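Local coordinates for protein aspartokinase (Clostridium acetobutylicum, PDB 3TVI) that probably phosphorylates the beta-carboxyl group of L-aspartate with ATP, the first step toward threonine, methionine and lysine, and binds lysine in its ACT-domain region, at residues N373-M384 against I415-F426. Sequence-based numbering, arbitrary orientation.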
ATOM      1  N   ASN B 373      -2.560  -1.865  17.319  1.00 85.43           N
ATOM      2  CA  ASN B 373      -1.713  -1.044  18.192  1.00 85.82           C
ATOM      3  C   ASN B 373      -0.584  -0.318  17.458  1.00 84.21           C
ATOM      4  O   ASN B 373       0.505  -0.105  18.004  1.00 83.83           O
ATOM      5  CB  ASN B 373      -1.157  -1.878  19.359  1.00 87.73           C
ATOM      6  CG  ASN B 373      -2.251  -2.422  20.259  1.00 88.99           C
ATOM      7  OD1 ASN B 373      -2.348  -3.630  20.465  1.00 91.24           O
ATOM      8  ND2 ASN B 373      -3.083  -1.530  20.800  1.00 86.43           N
HETATM    9  N   MSE B 374      -0.868   0.083  16.223  1.00 83.63           N
HETATM   10  CA  MSE B 374       0.047   0.895  15.430  1.00 80.06           C
HETATM   11  C   MSE B 374      -0.463   2.315  15.409  1.00 78.23           C
HETATM   12  O   MSE B 374      -1.673   2.561  15.459  1.00 76.53           O
HETATM   13  CB  MSE B 374       0.124   0.331  14.011  1.00 79.46           C
HETATM   14  CG  MSE B 374       0.993   1.186  13.090  1.00 79.10           C
HETATM   15 SE   MSE B 374       1.904   0.054  11.763  0.69 79.13          SE
HETATM   16  CE  MSE B 374       0.689   0.386  10.250  1.00 76.62           C
ATOM     17  N   ALA B 375       0.468   3.261  15.363  1.00 76.22           N
ATOM     18  CA  ALA B 375       0.154   4.659  15.088  1.00 73.89           C
ATOM     19  C   ALA B 375       1.012   5.133  13.914  1.00 70.43           C
ATOM     20  O   ALA B 375       2.085   4.572  13.644  1.00 69.07           O
ATOM     21  CB  ALA B 375       0.402   5.515  16.322  1.00 75.49           C
ATOM     22  N   LEU B 376       0.526   6.155  13.212  1.00 66.01           N
ATOM     23  CA  LEU B 376       1.208   6.682  12.033  1.00 61.57           C
ATOM     24  C   LEU B 376       1.748   8.057  12.331  1.00 59.23           C
ATOM     25  O   LEU B 376       1.064   8.877  12.932  1.00 57.50           O
ATOM     26  CB  LEU B 376       0.255   6.756  10.844  1.00 58.86           C
ATOM     27  CG  LEU B 376      -0.260   5.405  10.364  1.00 59.07           C
ATOM     28  CD1 LEU B 376      -1.177   5.602   9.180  1.00 59.07           C
ATOM     29  CD2 LEU B 376       0.881   4.469   9.998  1.00 59.92           C
ATOM     30  N   VAL B 377       2.988   8.294  11.916  1.00 57.89           N
ATOM     31  CA  VAL B 377       3.610   9.604  12.036  1.00 56.77           C
ATOM     32  C   VAL B 377       4.013  10.076  10.641  1.00 55.21           C
ATOM     33  O   VAL B 377       4.813   9.424   9.956  1.00 55.33           O
ATOM     34  CB  VAL B 377       4.833   9.573  12.972  1.00 56.01           C
ATOM     35  CG1 VAL B 377       5.403  10.972  13.160  1.00 54.06           C
ATOM     36  CG2 VAL B 377       4.441   8.974  14.309  1.00 56.74           C
ATOM     37  N   ALA B 378       3.430  11.193  10.224  1.00 52.61           N
ATOM     38  CA  ALA B 378       3.721  11.767   8.927  1.00 51.57           C
ATOM     39  C   ALA B 378       4.597  12.970   9.144  1.00 50.10           C
ATOM     40  O   ALA B 378       4.229  13.888   9.879  1.00 51.14           O
ATOM     41  CB  ALA B 378       2.444  12.179   8.227  1.00 52.51           C
ATOM     42  N   THR B 379       5.762  12.968   8.510  1.00 47.37           N
ATOM     43  CA  THR B 379       6.656  14.108   8.595  1.00 46.30           C
ATOM     44  C   THR B 379       6.771  14.688   7.184  1.00 45.32           C
ATOM     45  O   THR B 379       7.074  13.970   6.237  1.00 46.37           O
ATOM     46  CB  THR B 379       7.993  13.740   9.275  1.00 45.47           C
ATOM     47  OG1 THR B 379       9.065  14.432   8.639  1.00 44.76           O
ATOM     48  CG2 THR B 379       8.242  12.231   9.243  1.00 45.42           C
ATOM     49  N   VAL B 380       6.481  15.983   7.061  1.00 44.26           N
ATOM     50  CA  VAL B 380       6.151  16.600   5.779  1.00 43.77           C
ATOM     51  C   VAL B 380       7.035  17.811   5.504  1.00 44.86           C
ATOM     52  O   VAL B 380       7.397  18.550   6.426  1.00 44.42           O
ATOM     53  CB  VAL B 380       4.672  17.043   5.766  1.00 42.27           C
ATOM     54  CG1 VAL B 380       4.275  17.626   4.428  1.00 41.57           C
ATOM     55  CG2 VAL B 380       3.773  15.869   6.079  1.00 42.48           C
ATOM     56  N   GLY B 381       7.392  18.008   4.237  1.00 46.06           N
ATOM     57  CA  GLY B 381       8.140  19.198   3.845  1.00 49.39           C
ATOM     58  C   GLY B 381       8.529  19.159   2.388  1.00 52.20           C
ATOM     59  O   GLY B 381       8.812  18.097   1.874  1.00 55.31           O
ATOM     60  N   THR B 382       8.529  20.301   1.707  1.00 54.71           N
ATOM     61  CA  THR B 382       8.977  20.338   0.308  1.00 55.49           C
ATOM     62  C   THR B 382      10.477  20.038   0.249  1.00 58.02           C
ATOM     63  O   THR B 382      10.924  19.243  -0.566  1.00 58.20           O
ATOM     64  CB  THR B 382       8.674  21.690  -0.375  1.00 54.85           C
ATOM     65  OG1 THR B 382       9.068  22.763   0.482  1.00 55.39           O
ATOM     66  CG2 THR B 382       7.187  21.830  -0.692  1.00 53.22           C
ATOM     67  N   GLY B 383      11.237  20.638   1.160  1.00 61.87           N
ATOM     68  CA  GLY B 383      12.686  20.464   1.215  1.00 64.00           C
ATOM     69  C   GLY B 383      13.192  19.065   1.535  1.00 66.25           C
ATOM     70  O   GLY B 383      14.404  18.846   1.597  1.00 69.36           O
HETATM   71  N   MSE B 384      12.288  18.113   1.741  1.00 67.24           N
HETATM   72  CA  MSE B 384      12.687  16.710   1.911  1.00 69.18           C
HETATM   73  C   MSE B 384      12.298  15.931   0.681  1.00 72.52           C
HETATM   74  O   MSE B 384      11.772  14.818   0.778  1.00 73.56           O
HETATM   75  CB  MSE B 384      12.069  16.117   3.183  1.00 66.15           C
HETATM   76  CG  MSE B 384      10.562  16.315   3.299  1.00 62.49           C
HETATM   77 SE   MSE B 384       9.830  15.257   4.777  0.64 58.48          SE
HETATM   78  CE  MSE B 384      10.950  13.650   4.572  1.00 58.42           C
ATOM     79  N   ILE B 415       7.225  14.811  -0.948  1.00 59.35           N
ATOM     80  CA  ILE B 415       7.425  15.744   0.157  1.00 58.64           C
ATOM     81  C   ILE B 415       7.004  15.152   1.509  1.00 59.48           C
ATOM     82  O   ILE B 415       6.546  15.881   2.394  1.00 59.87           O
ATOM     83  CB  ILE B 415       6.649  17.060  -0.098  1.00 58.42           C
ATOM     84  CG1 ILE B 415       5.155  16.792  -0.306  1.00 58.51           C
ATOM     85  CG2 ILE B 415       7.207  17.783  -1.313  1.00 58.22           C
ATOM     86  CD1 ILE B 415       4.303  18.021  -0.087  1.00 58.82           C
ATOM     87  N   ASN B 416       7.188  13.845   1.693  1.00 59.84           N
ATOM     88  CA  ASN B 416       6.526  13.166   2.804  1.00 59.67           C
ATOM     89  C   ASN B 416       7.026  11.754   3.116  1.00 57.37           C
ATOM     90  O   ASN B 416       6.907  10.859   2.289  1.00 57.09           O
ATOM     91  CB  ASN B 416       5.031  13.143   2.475  1.00 62.23           C
ATOM     92  CG  ASN B 416       4.263  12.108   3.257  1.00 64.07           C
ATOM     93  OD1 ASN B 416       4.154  12.192   4.475  1.00 69.69           O
ATOM     94  ND2 ASN B 416       3.692  11.142   2.551  1.00 65.07           N
ATOM     95  N   VAL B 417       7.577  11.561   4.313  1.00 56.64           N
ATOM     96  CA  VAL B 417       7.853  10.208   4.825  1.00 57.42           C
ATOM     97  C   VAL B 417       6.909   9.858   5.969  1.00 57.83           C
ATOM     98  O   VAL B 417       6.776  10.621   6.937  1.00 58.73           O
ATOM     99  CB  VAL B 417       9.292  10.019   5.342  1.00 55.62           C
ATOM    100  CG1 VAL B 417       9.463   8.612   5.895  1.00 52.36           C
ATOM    101  CG2 VAL B 417      10.291  10.270   4.233  1.00 55.81           C
ATOM    102  N   ILE B 418       6.275   8.693   5.855  1.00 56.53           N
ATOM    103  CA  ILE B 418       5.372   8.197   6.873  1.00 55.32           C
ATOM    104  C   ILE B 418       5.999   6.992   7.552  1.00 54.71           C
ATOM    105  O   ILE B 418       6.503   6.078   6.901  1.00 54.54           O
ATOM    106  CB  ILE B 418       4.020   7.790   6.283  1.00 55.43           C
ATOM    107  CG1 ILE B 418       3.387   8.965   5.540  1.00 55.47           C
ATOM    108  CG2 ILE B 418       3.095   7.310   7.389  1.00 56.21           C
ATOM    109  CD1 ILE B 418       2.878   8.571   4.168  1.00 56.98           C
ATOM    110  N   VAL B 419       5.960   7.010   8.874  1.00 54.24           N
ATOM    111  CA  VAL B 419       6.533   5.968   9.685  1.00 53.15           C
ATOM    112  C   VAL B 419       5.420   5.452  10.561  1.00 55.31           C
ATOM    113  O   VAL B 419       4.629   6.243  11.080  1.00 56.22           O
ATOM    114  CB  VAL B 419       7.651   6.534  10.562  1.00 51.67           C
ATOM    115  CG1 VAL B 419       7.568   5.974  11.964  1.00 53.12           C
ATOM    116  CG2 VAL B 419       9.000   6.251   9.941  1.00 50.52           C
ATOM    117  N   GLY B 420       5.359   4.132  10.718  1.00 56.77           N
ATOM    118  CA  GLY B 420       4.347   3.493  11.559  1.00 58.09           C
ATOM    119  C   GLY B 420       4.997   2.836  12.749  1.00 58.36           C
ATOM    120  O   GLY B 420       6.000   2.153  12.601  1.00 58.29           O
ATOM    121  N   VAL B 421       4.423   3.045  13.930  1.00 60.58           N
ATOM    122  CA  VAL B 421       5.026   2.588  15.184  1.00 62.63           C
ATOM    123  C   VAL B 421       3.979   2.189  16.204  1.00 66.63           C
ATOM    124  O   VAL B 421       2.813   2.577  16.092  1.00 67.99           O
ATOM    125  CB  VAL B 421       5.866   3.698  15.843  1.00 61.17           C
ATOM    126  CG1 VAL B 421       7.039   4.075  14.955  1.00 59.12           C
ATOM    127  CG2 VAL B 421       4.992   4.910  16.168  1.00 59.09           C
ATOM    128  N   GLU B 422       4.425   1.449  17.219  1.00 69.89           N
ATOM    129  CA  GLU B 422       3.582   1.066  18.356  1.00 73.15           C
ATOM    130  C   GLU B 422       2.905   2.283  18.969  1.00 72.11           C
ATOM    131  O   GLU B 422       3.551   3.311  19.190  1.00 72.04           O
ATOM    132  CB  GLU B 422       4.419   0.387  19.444  1.00 78.53           C
ATOM    133  CG  GLU B 422       3.716  -0.771  20.135  1.00 82.62           C
ATOM    134  CD  GLU B 422       3.651  -2.011  19.257  1.00 84.31           C
ATOM    135  OE1 GLU B 422       4.718  -2.469  18.766  1.00 81.84           O
ATOM    136  OE2 GLU B 422       2.526  -2.521  19.057  1.00 87.33           O
ATOM    137  N   THR B 423       1.614   2.157  19.263  1.00 70.55           N
ATOM    138  CA  THR B 423       0.839   3.277  19.796  1.00 68.87           C
ATOM    139  C   THR B 423       1.398   3.842  21.103  1.00 69.69           C
ATOM    140  O   THR B 423       1.248   5.026  21.376  1.00 68.12           O
ATOM    141  CB  THR B 423      -0.623   2.886  20.001  1.00 67.36           C
ATOM    142  OG1 THR B 423      -1.099   2.249  18.813  1.00 66.65           O
ATOM    143  CG2 THR B 423      -1.454   4.112  20.273  1.00 66.98           C
ATOM    144  N   VAL B 424       2.045   3.000  21.904  1.00 72.72           N
ATOM    145  CA  VAL B 424       2.736   3.479  23.102  1.00 75.33           C
ATOM    146  C   VAL B 424       3.840   4.490  22.758  1.00 75.94           C
ATOM    147  O   VAL B 424       4.012   5.489  23.457  1.00 76.15           O
ATOM    148  CB  VAL B 424       3.329   2.315  23.930  1.00 76.82           C
ATOM    149  CG1 VAL B 424       4.400   1.568  23.147  1.00 76.40           C
ATOM    150  CG2 VAL B 424       3.893   2.836  25.245  1.00 79.12           C
ATOM    151  N   ASP B 425       4.562   4.233  21.667  1.00 77.97           N
ATOM    152  CA  ASP B 425       5.713   5.060  21.263  1.00 78.40           C
ATOM    153  C   ASP B 425       5.356   6.316  20.437  1.00 77.33           C
ATOM    154  O   ASP B 425       6.228   7.139  20.147  1.00 77.17           O
ATOM    155  CB  ASP B 425       6.724   4.197  20.493  1.00 77.45           C
ATOM    156  CG  ASP B 425       7.473   3.216  21.394  1.00 81.25           C
ATOM    157  OD1 ASP B 425       7.333   3.296  22.637  1.00 86.54           O
ATOM    158  OD2 ASP B 425       8.220   2.364  20.861  1.00 81.12           O
ATOM    159  N   PHE B 426       4.084   6.471  20.071  1.00 74.94           N
ATOM    160  CA  PHE B 426       3.651   7.585  19.233  1.00 72.79           C
ATOM    161  C   PHE B 426       4.240   8.920  19.690  1.00 72.92           C
ATOM    162  O   PHE B 426       4.983   9.560  18.952  1.00 75.35           O
ATOM    163  CB  PHE B 426       2.125   7.645  19.211  1.00 71.92           C
ATOM    164  CG  PHE B 426       1.564   8.829  18.477  1.00 71.59           C
ATOM    165  CD1 PHE B 426       1.408   8.798  17.102  1.00 72.17           C
ATOM    166  CD2 PHE B 426       1.164   9.967  19.165  1.00 72.26           C
ATOM    167  CE1 PHE B 426       0.874   9.884  16.420  1.00 70.67           C
ATOM    168  CE2 PHE B 426       0.631  11.056  18.489  1.00 71.39           C
ATOM    169  CZ  PHE B 426       0.486  11.013  17.113  1.00 69.67           C
TER
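Val377 and Val419 form a hydrogen-bonded pair at the middle of two antiparallel strands, 373-380 and 416-422, in the ACT-domain sheet. Val377 N reaches Val419 O over 2.8 Å, and Val419 N returns a bond to Val377 O. The same pairing joins Ala375 to Val421 and Thr379 to Val417, and Gly381 N extends the pairing beyond Thr379 with a bond to Ile415 O. The face bearing Ala375, Val377, Thr379, Val417 and Val419 is tightly packed. Helix 390-400 covers part of it through Ile394 and Phe395. At one end Phe426, its CG anti to the backbone N (chi1 175°), brings its ring back toward strand 373-380. Phe426 CD1 lies 3.5 Å from Ala375 CB, and the ring edge meets Leu376 O in plane. The other face carries Leu376, Ala378 and Ile418; Leu376 CD2 rests 3.9 Å from the CA of Gly420, a residue without a side chain. The Asn373 end is looser and more open to solvent. There Thr423 N still bonds to Asn373 O, at 2.8 Å. At the far end Met384 turns inward, setting its CE 3.5 Å from Val417 CG2.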